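Side-chain contacts in galactofuranose-binding protein YtfQ (Escherichia coli, PDB 2VK2), which binds alpha- and beta-galactofuranose in the periplasm as the solute-binding component of the YtfQRT-YjfF ABC transporter: residues I144-G149 against G224-V229; V195-H198 against M202-G205. All blocks are in the same frame, centred on the assembly; numbering follows the deposited sequence.

Contact 1. Residues I144-G149 against G224-V229. With GZL (beta-D-galactofuranose), chain B.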
loop_
_atom_site.group_PDB
_atom_site.type_symbol
_atom_site.label_atom_id
_atom_site.label_comp_id
_atom_site.label_asym_id
_atom_site.label_seq_id
_atom_site.Cartn_x
_atom_site.Cartn_y
_atom_site.Cartn_z
ATOM N N ILE A 144 0.739 0.826 -9.843
ATOM C CA ILE A 144 1.553 1.134 -11.014
ATOM C C ILE A 144 3.040 1.014 -10.676
ATOM O O ILE A 144 3.807 0.392 -11.416
ATOM C CB ILE A 144 1.233 2.553 -11.538
ATOM C CG1 ILE A 144 -0.193 2.602 -12.100
ATOM C CG2 ILE A 144 2.236 2.973 -12.603
ATOM C CD1 ILE A 144 -0.743 4.011 -12.259
ATOM N N ASP A 145 3.438 1.590 -9.545
ATOM C CA ASP A 145 4.843 1.627 -9.150
ATOM C C ASP A 145 5.370 0.271 -8.689
ATOM O O ASP A 145 6.492 -0.101 -9.024
ATOM C CB ASP A 145 5.070 2.682 -8.061
ATOM C CG ASP A 145 4.935 4.105 -8.579
ATOM O OD1 ASP A 145 4.844 4.306 -9.811
ATOM O OD2 ASP A 145 4.929 5.022 -7.735
ATOM N N ARG A 146 4.569 -0.470 -7.926
ATOM C CA ARG A 146 4.974 -1.807 -7.485
ATOM C C ARG A 146 5.086 -2.778 -8.655
ATOM O O ARG A 146 5.954 -3.645 -8.659
ATOM C CB ARG A 146 4.020 -2.346 -6.420
ATOM C CG ARG A 146 4.236 -1.680 -5.088
ATOM C CD ARG A 146 3.139 -1.977 -4.108
ATOM N NE ARG A 146 3.385 -1.266 -2.861
ATOM C CZ ARG A 146 2.494 -1.142 -1.885
ATOM N NH1 ARG A 146 1.288 -1.680 -2.010
ATOM N NH2 ARG A 146 2.808 -0.461 -0.790
ATOM N N LYS A 147 4.218 -2.627 -9.651
ATOM C CA LYS A 147 4.333 -3.411 -10.876
ATOM C C LYS A 147 5.652 -3.098 -11.583
ATOM O O LYS A 147 6.386 -4.009 -11.967
ATOM C CB LYS A 147 3.147 -3.141 -11.804
ATOM C CG LYS A 147 3.208 -3.908 -13.113
ATOM C CD LYS A 147 1.858 -3.949 -13.809
ATOM C CE LYS A 147 1.902 -4.811 -15.060
ATOM N NZ LYS A 147 2.423 -6.184 -14.795
ATOM N N LYS A 148 5.955 -1.810 -11.737
ATOM C CA LYS A 148 7.176 -1.377 -12.426
ATOM C C LYS A 148 8.439 -1.847 -11.706
ATOM O O LYS A 148 9.370 -2.332 -12.341
ATOM C CB LYS A 148 7.212 0.152 -12.581
ATOM C CG LYS A 148 8.473 0.669 -13.282
ATOM C CD LYS A 148 8.555 2.189 -13.283
ATOM C CE LYS A 148 9.894 2.684 -13.816
ATOM N NZ LYS A 148 10.131 4.118 -13.488
ATOM N N GLY A 149 8.481 -1.678 -10.388
ATOM C CA GLY A 149 9.668 -2.041 -9.615
ATOM C C GLY A 149 10.028 -3.512 -9.730
ATOM O O GLY A 149 11.188 -3.868 -9.938
ATOM N N GLY A 224 5.657 -13.420 -2.462
ATOM C CA GLY A 224 6.335 -12.151 -2.225
ATOM C C GLY A 224 5.278 -11.067 -2.229
ATOM O O GLY A 224 4.464 -11.008 -3.143
ATOM N N SER A 225 5.266 -10.228 -1.201
ATOM C CA SER A 225 4.222 -9.221 -1.059
ATOM C C SER A 225 4.721 -8.033 -0.248
ATOM O O SER A 225 5.878 -7.998 0.159
ATOM C CB SER A 225 2.969 -9.843 -0.438
ATOM O OG SER A 225 3.257 -10.459 0.805
ATOM N N ILE A 226 3.856 -7.043 -0.053
ATOM C CA ILE A 226 4.255 -5.791 0.573
ATOM C C ILE A 226 3.243 -5.368 1.631
ATOM O O ILE A 226 2.040 -5.486 1.420
ATOM C CB ILE A 226 4.389 -4.678 -0.496
ATOM C CG1 ILE A 226 5.495 -5.031 -1.502
ATOM C CG2 ILE A 226 4.683 -3.326 0.148
ATOM C CD1 ILE A 226 5.364 -4.333 -2.837
ATOM N N ASP A 227 3.775 -4.915 2.770
ATOM C CA ASP A 227 3.073 -4.157 3.833
ATOM C C ASP A 227 3.655 -4.494 5.200
ATOM O O ASP A 227 3.859 -3.608 6.024
ATOM C CB ASP A 227 1.557 -4.391 3.898
ATOM C CG ASP A 227 0.773 -3.529 2.928
ATOM O OD1 ASP A 227 1.332 -2.579 2.336
ATOM O OD2 ASP A 227 -0.423 -3.819 2.775
ATOM N N GLY A 228 3.902 -5.779 5.441
ATOM C CA GLY A 228 4.321 -6.244 6.756
ATOM C C GLY A 228 3.184 -6.216 7.756
ATOM O O GLY A 228 3.360 -5.751 8.880
ATOM N N VAL A 229 2.014 -6.712 7.358
ATOM C CA VAL A 229 0.903 -6.852 8.298
ATOM C C VAL A 229 1.176 -8.065 9.192
ATOM O O VAL A 229 1.874 -8.997 8.776
ATOM C CB VAL A 229 -0.470 -6.988 7.590
ATOM C CG1 VAL A 229 -0.721 -5.792 6.683
ATOM C CG2 VAL A 229 -0.565 -8.283 6.801
HETATM C C6 GZL B . 0.197 1.758 0.433
HETATM C C5 GZL B . -1.037 1.649 -0.098
HETATM C C4 GZL B . -1.793 0.340 -0.221
HETATM C C3 GZL B . -1.373 -0.884 0.546
HETATM C C2 GZL B . -2.430 -1.458 1.104
HETATM O O6 GZL B . 0.827 2.935 0.498
HETATM O O5 GZL B . -1.613 2.731 -0.635
HETATM O O4 GZL B . -3.159 0.518 0.178
HETATM O O3 GZL B . -0.124 -1.337 0.558
HETATM C C1 GZL B . -3.643 -0.627 0.889
HETATM O O2 GZL B . -2.487 -2.594 1.802
HETATM O O1 GZL B . -4.621 -1.308 0.110
#
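R146 and I226 make the apolar part of this contact. The arginine leaves its helix with CG beside the backbone N (chi1 -75°) and then runs extended as far as NE, which lays its aliphatic stem across the isoleucine: R146 CD sits 3.5 Å from I226 CD1. Farther out, the other branch of the same residue, I226 CG2, lies 3.4 Å above the guanidinium plane, displaced toward the rim, so this methyl group covers part of one face.

The polar part runs through the sugar. R146 NH1 donates to O3 of beta-D-galactofuranose at 3.0 Å in a fairly straight bond (160°), while R146 NH2 reaches the same O3 of the sugar only weakly. D227 grips two adjacent hydroxyls with its two carboxylate oxygens: O3 donates to D227 OD1 and O2 to D227 OD2, each at 2.6 Å. The O3 hydroxyl therefore bridges arginine and aspartate, whose nearest charged atoms, R146 NH2 and D227 OD1, stay 4.1 Å apart, beyond a salt bridge. A salt bridge from NE to E112 steadies the guanidinium. A methionine in place of R146 would probably leave O3 without its arginine donors and E112 without its charged mate.

The site lies in the interdomain cleft of a periplasmic binding protein, where the side chains of N199 and W16 both lie close to D227. R146 comes from helix 141-153, and I226 and D227 from the chain that continues strand 222-225 and turns a corner at I226, with helix 109-124 supplying E112 alongside and helix 200-212 lying next to D227.

Contact 2. Residues V195-H198 against M202-G205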
loop_
_atom_site.group_PDB
_atom_site.type_symbol
_atom_site.label_atom_id
_atom_site.label_comp_id
_atom_site.label_asym_id
_atom_site.label_seq_id
_atom_site.Cartn_x
_atom_site.Cartn_y
_atom_site.Cartn_z
ATOM N N VAL A 195 3.789 -16.333 -6.512
ATOM C CA VAL A 195 2.795 -15.269 -6.591
ATOM C C VAL A 195 3.388 -13.994 -6.005
ATOM O O VAL A 195 3.915 -13.996 -4.890
ATOM C CB VAL A 195 1.451 -15.632 -5.896
ATOM C CG1 VAL A 195 1.663 -16.099 -4.455
ATOM C CG2 VAL A 195 0.482 -14.448 -5.945
ATOM N N TYR A 196 3.322 -12.925 -6.797
ATOM C CA TYR A 196 3.730 -11.590 -6.388
ATOM C C TYR A 196 2.458 -10.793 -6.179
ATOM O O TYR A 196 1.703 -10.573 -7.126
ATOM C CB TYR A 196 4.592 -10.930 -7.472
ATOM C CG TYR A 196 4.872 -9.457 -7.234
ATOM C CD1 TYR A 196 5.315 -9.002 -5.995
ATOM C CD2 TYR A 196 4.700 -8.519 -8.252
ATOM C CE1 TYR A 196 5.569 -7.660 -5.769
ATOM C CE2 TYR A 196 4.957 -7.170 -8.034
ATOM C CZ TYR A 196 5.395 -6.749 -6.791
ATOM O OH TYR A 196 5.660 -5.420 -6.545
ATOM N N ALA A 197 2.207 -10.374 -4.944
ATOM C CA ALA A 197 1.021 -9.584 -4.645
ATOM C C ALA A 197 1.439 -8.194 -4.202
ATOM O O ALA A 197 2.348 -8.035 -3.388
ATOM C CB ALA A 197 0.188 -10.258 -3.576
ATOM N N HIS A 198 0.763 -7.179 -4.731
ATOM C CA HIS A 198 1.092 -5.793 -4.397
ATOM C C HIS A 198 0.808 -5.440 -2.940
ATOM O O HIS A 198 1.334 -4.453 -2.444
ATOM C CB HIS A 198 0.365 -4.828 -5.325
ATOM C CG HIS A 198 0.849 -4.880 -6.736
ATOM N ND1 HIS A 198 0.412 -3.994 -7.694
ATOM C CD2 HIS A 198 1.741 -5.694 -7.349
ATOM C CE1 HIS A 198 0.998 -4.275 -8.844
ATOM N NE2 HIS A 198 1.815 -5.296 -8.662
ATOM N N MET A 202 -3.743 -9.535 -0.219
ATOM C CA MET A 202 -4.037 -10.305 -1.430
ATOM C C MET A 202 -3.290 -11.638 -1.440
ATOM O O MET A 202 -3.854 -12.656 -1.835
ATOM C CB MET A 202 -3.704 -9.510 -2.692
ATOM C CG MET A 202 -4.724 -8.432 -3.012
ATOM S SD MET A 202 -4.426 -7.603 -4.582
ATOM C CE MET A 202 -2.764 -6.976 -4.335
ATOM N N VAL A 203 -2.035 -11.629 -0.993
ATOM C CA VAL A 203 -1.236 -12.857 -0.964
ATOM C C VAL A 203 -1.716 -13.823 0.129
ATOM O O VAL A 203 -1.581 -15.036 -0.019
ATOM C CB VAL A 203 0.286 -12.563 -0.818
ATOM C CG1 VAL A 203 0.804 -12.945 0.565
ATOM C CG2 VAL A 203 1.068 -13.304 -1.892
ATOM N N ILE A 204 -2.282 -13.293 1.209
ATOM C CA ILE A 204 -2.851 -14.137 2.263
ATOM C C ILE A 204 -4.090 -14.867 1.733
ATOM O O ILE A 204 -4.295 -16.046 2.030
ATOM C CB ILE A 204 -3.161 -13.315 3.534
ATOM C CG1 ILE A 204 -1.850 -12.871 4.191
ATOM C CG2 ILE A 204 -3.975 -14.137 4.522
ATOM C CD1 ILE A 204 -1.998 -11.751 5.185
ATOM N N GLY A 205 -4.902 -14.174 0.940
ATOM C CA GLY A 205 -5.979 -14.823 0.196
ATOM C C GLY A 205 -5.445 -15.859 -0.777
ATOM O O GLY A 205 -5.990 -16.960 -0.885
#
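V195 starts the contact from strand 194-197, its CG1 meeting V203 CG2 of the following helix at 3.8 Å. With chi1 at 53°, CG1 is tucked between the backbone N and the carbonyl carbon of V195, and the two valines approach at a slant. Y196 turns its side chain to the other face of the sheet, where its ring stacks on F150.

A197 brings the strand and helix closest: its CA lies 5.4 Å from that of V203. Its single methyl group, A197 CB, sits 3.6 Å from V203 CG2 and equally near the CB of that valine, and it also approaches M202 CB at 4.1 Å, in a direction roughly at right angles to the valine. Such a short side chain probably lets the helix lie this near the sheet. Strand 194-197, helix 200-212 and strand 222-225 form a beta-alpha-beta unit of the Rossmann-like domain to which they belong, and V203 also touches T223 and S225 on the second strand of that unit.

At H198, just past the strand, the methionine takes over. M202 bends at its thioether (chi3 -58°), which brings its terminal methyl CE to 3.6 Å from the backbone H198 N and 3.9 Å from H198 CB. The imidazole's NE2 is engaged in a hydrogen bond to E133, and F170 touches both H198 and M202.

How the contacts relate
From the N terminus, the chain builds most of the parallel sheet, crosses into the second sheet with strand 129-135 and then enters helix 141-153, where contact 1 begins. Contact 1 closes a loop of 74 intervening residues, which includes strand 194-197. Within that long loop, contact 2 closes a far shorter one: only three residues separate 195-198 from 202-205. The two loops thus nest and do not cross. Helix 200-212 then leads into strand 222-225, which pairs in parallel with strand 194-197, A197 N and G224 O lying 3.0 Å apart. A second tie joins Y196 OH to the carbonyl oxygen of R146. Contact 2 thus fixes a helix against the sheet, while contact 1 gathers neighbouring elements around the sugar.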